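Local coordinates for protein of unknown function with a Fic domain (Bacteroides thetaiotaomicron VPI-5482, PDB 3CUC), which is of unknown function but contains a Fic domain and is built mostly of helices, at residues A[40-45]-A[221-226]. Sequence-based numbering, arbitrary orientation.
Sequences SNHLEG and IHSEDK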
loop_
_atom_site.group_PDB
_atom_site.type_symbol
_atom_site.label_atom_id
_atom_site.label_comp_id
_atom_site.label_asym_id
_atom_site.label_seq_id
_atom_site.Cartn_x
_atom_site.Cartn_y
_atom_site.Cartn_z
ATOM N N SER A 40 5.156 1.125 6.936
ATOM C CA SER A 40 4.252 0.067 6.490
ATOM C C SER A 40 4.480 -1.196 7.317
ATOM O O SER A 40 3.532 -1.895 7.653
ATOM C CB SER A 40 4.407 -0.198 4.983
ATOM O OG SER A 40 3.437 -1.113 4.488
ATOM N N ASN A 41 5.734 -1.468 7.671
ATOM C CA ASN A 41 6.059 -2.609 8.529
ATOM C C ASN A 41 5.781 -2.342 10.010
ATOM O O ASN A 41 5.378 -3.241 10.747
ATOM C CB ASN A 41 7.519 -3.030 8.341
ATOM C CG ASN A 41 7.760 -3.732 7.020
ATOM O OD1 ASN A 41 8.260 -3.129 6.074
ATOM N ND2 ASN A 41 7.403 -5.013 6.949
ATOM N N HIS A 42 5.987 -1.108 10.447
ATOM C CA HIS A 42 5.719 -0.759 11.837
ATOM C C HIS A 42 4.230 -0.880 12.158
ATOM O O HIS A 42 3.871 -1.296 13.254
ATOM C CB HIS A 42 6.215 0.648 12.163
ATOM C CG HIS A 42 6.815 0.765 13.526
ATOM N ND1 HIS A 42 8.135 0.465 13.779
ATOM C CD2 HIS A 42 6.278 1.133 14.712
ATOM C CE1 HIS A 42 8.389 0.651 15.061
ATOM N NE2 HIS A 42 7.280 1.060 15.649
ATOM N N LEU A 43 3.378 -0.524 11.197
ATOM C CA LEU A 43 1.923 -0.689 11.334
ATOM C C LEU A 43 1.521 -2.130 11.701
ATOM O O LEU A 43 0.512 -2.345 12.366
ATOM C CB LEU A 43 1.202 -0.261 10.036
ATOM C CG LEU A 43 0.961 1.233 9.782
ATOM C CD1 LEU A 43 0.742 1.489 8.301
ATOM C CD2 LEU A 43 -0.229 1.737 10.594
ATOM N N GLU A 44 2.313 -3.109 11.270
ATOM C CA GLU A 44 2.006 -4.517 11.509
ATOM C C GLU A 44 2.852 -5.106 12.646
ATOM O O GLU A 44 2.945 -6.324 12.781
ATOM C CB GLU A 44 2.213 -5.329 10.220
ATOM C CG GLU A 44 1.499 -4.768 8.978
ATOM C CD GLU A 44 -0.025 -4.728 9.119
ATOM O OE1 GLU A 44 -0.574 -5.532 9.896
ATOM O OE2 GLU A 44 -0.679 -3.891 8.453
ATOM N N GLY A 45 3.470 -4.247 13.455
ATOM C CA GLY A 45 4.199 -4.687 14.649
ATOM C C GLY A 45 5.696 -4.962 14.521
ATOM O O GLY A 45 6.312 -5.465 15.461
ATOM N N ILE A 221 1.409 5.888 4.601
ATOM C CA ILE A 221 0.485 5.889 5.734
ATOM C C ILE A 221 1.357 5.715 6.974
ATOM O O ILE A 221 2.016 4.686 7.124
ATOM C CB ILE A 221 -0.572 4.782 5.639
ATOM C CG1 ILE A 221 -1.411 4.962 4.370
ATOM C CG2 ILE A 221 -1.480 4.827 6.856
ATOM C CD1 ILE A 221 -2.327 3.800 4.085
ATOM N N HIS A 222 1.395 6.743 7.825
ATOM C CA HIS A 222 2.316 6.774 8.968
ATOM C C HIS A 222 1.772 5.954 10.124
ATOM O O HIS A 222 0.592 6.066 10.449
ATOM C CB HIS A 222 2.562 8.213 9.423
ATOM C CG HIS A 222 3.352 9.020 8.445
ATOM N ND1 HIS A 222 4.719 9.173 8.539
ATOM C CD2 HIS A 222 2.973 9.701 7.338
ATOM C CE1 HIS A 222 5.148 9.919 7.535
ATOM N NE2 HIS A 222 4.109 10.252 6.792
ATOM N N SER A 223 2.627 5.139 10.749
ATOM C CA SER A 223 2.172 4.244 11.827
ATOM C C SER A 223 1.748 4.997 13.096
ATOM O O SER A 223 0.977 4.475 13.900
ATOM C CB SER A 223 3.221 3.173 12.165
ATOM O OG SER A 223 4.220 3.671 13.036
ATOM N N GLU A 224 2.237 6.222 13.274
ATOM C CA GLU A 224 1.736 7.087 14.345
ATOM C C GLU A 224 0.257 7.419 14.174
ATOM O O GLU A 224 -0.416 7.742 15.141
ATOM C CB GLU A 224 2.561 8.369 14.428
ATOM C CG GLU A 224 3.961 8.108 14.969
ATOM C CD GLU A 224 4.909 9.268 14.764
ATOM O OE1 GLU A 224 5.161 9.641 13.592
ATOM O OE2 GLU A 224 5.417 9.791 15.780
ATOM N N ASP A 225 -0.248 7.321 12.948
ATOM C CA ASP A 225 -1.648 7.617 12.651
ATOM C C ASP A 225 -2.497 6.338 12.508
ATOM O O ASP A 225 -3.568 6.366 11.888
ATOM C CB ASP A 225 -1.717 8.454 11.361
ATOM C CG ASP A 225 -3.016 9.227 11.226
ATOM O OD1 ASP A 225 -3.457 9.829 12.230
ATOM O OD2 ASP A 225 -3.590 9.241 10.116
ATOM N N LYS A 226 -2.027 5.235 13.093
ATOM C CA LYS A 226 -2.639 3.911 12.899
ATOM C C LYS A 226 -4.102 3.843 13.304
ATOM O O LYS A 226 -4.924 3.274 12.586
ATOM C CB LYS A 226 -1.865 2.834 13.673
ATOM C CG LYS A 226 -2.452 1.414 13.566
ATOM C CD LYS A 226 -1.493 0.355 14.125
ATOM C CE LYS A 226 -2.062 -1.051 13.968
ATOM N NZ LYS A 226 -1.203 -2.092 14.596
#
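His-42 and Leu-43, where helix 22-42 runs out, meet Ser-223, in the loop after helix 199-213, and Lys-226, which opens helix 226-240 of this Fic-family protein, a worked example of a helix C-terminus docking against a loop. The helix ends in a Schellman motif with Gly-45, at positive phi, as its C' residue. Ser-40 and Glu-44 both face away from the loop and hold Arg-204 of helix 199-213, Ser-40 OG by a hydrogen bond with NE and Glu-44 OE2 by a salt bridge with NH2. His-42 meets the loop at its margin: its CB and CD2 both lie 3.7 Å from Ser-223 OG, and the hydroxyl comes in obliquely to the imidazole, which also stacks on Tyr-38. Leu-43 carries most of the apolar contact. Its chi1 of -80° sets CG beside the backbone N and against the loop, 3.8 Å from Ser-223 CB. Of the two methyls, CD1 sits 3.6 Å from Ile-221 O and 4.3 Å from Ile-221 CG2, while CD2 lies over the backbone of Ser-223, 3.7 Å from CA, and meets CB and CG of Lys-226. Tyr-229 and Arg-204 touch this leucine too, so that both helices flanking the loop also pack on it. Glu-44 OE1 remains 5.9 Å from Lys-226 NZ, so any attraction between them is probably modest. Lys-226, extended all along its chain, slides past the leucine in the opposite direction and brings its ammonium to the backbone, where NZ donates to Leu-43 O at 2.8 Å, tilted 20° from the carbonyl plane with a C=O...N angle of 156°.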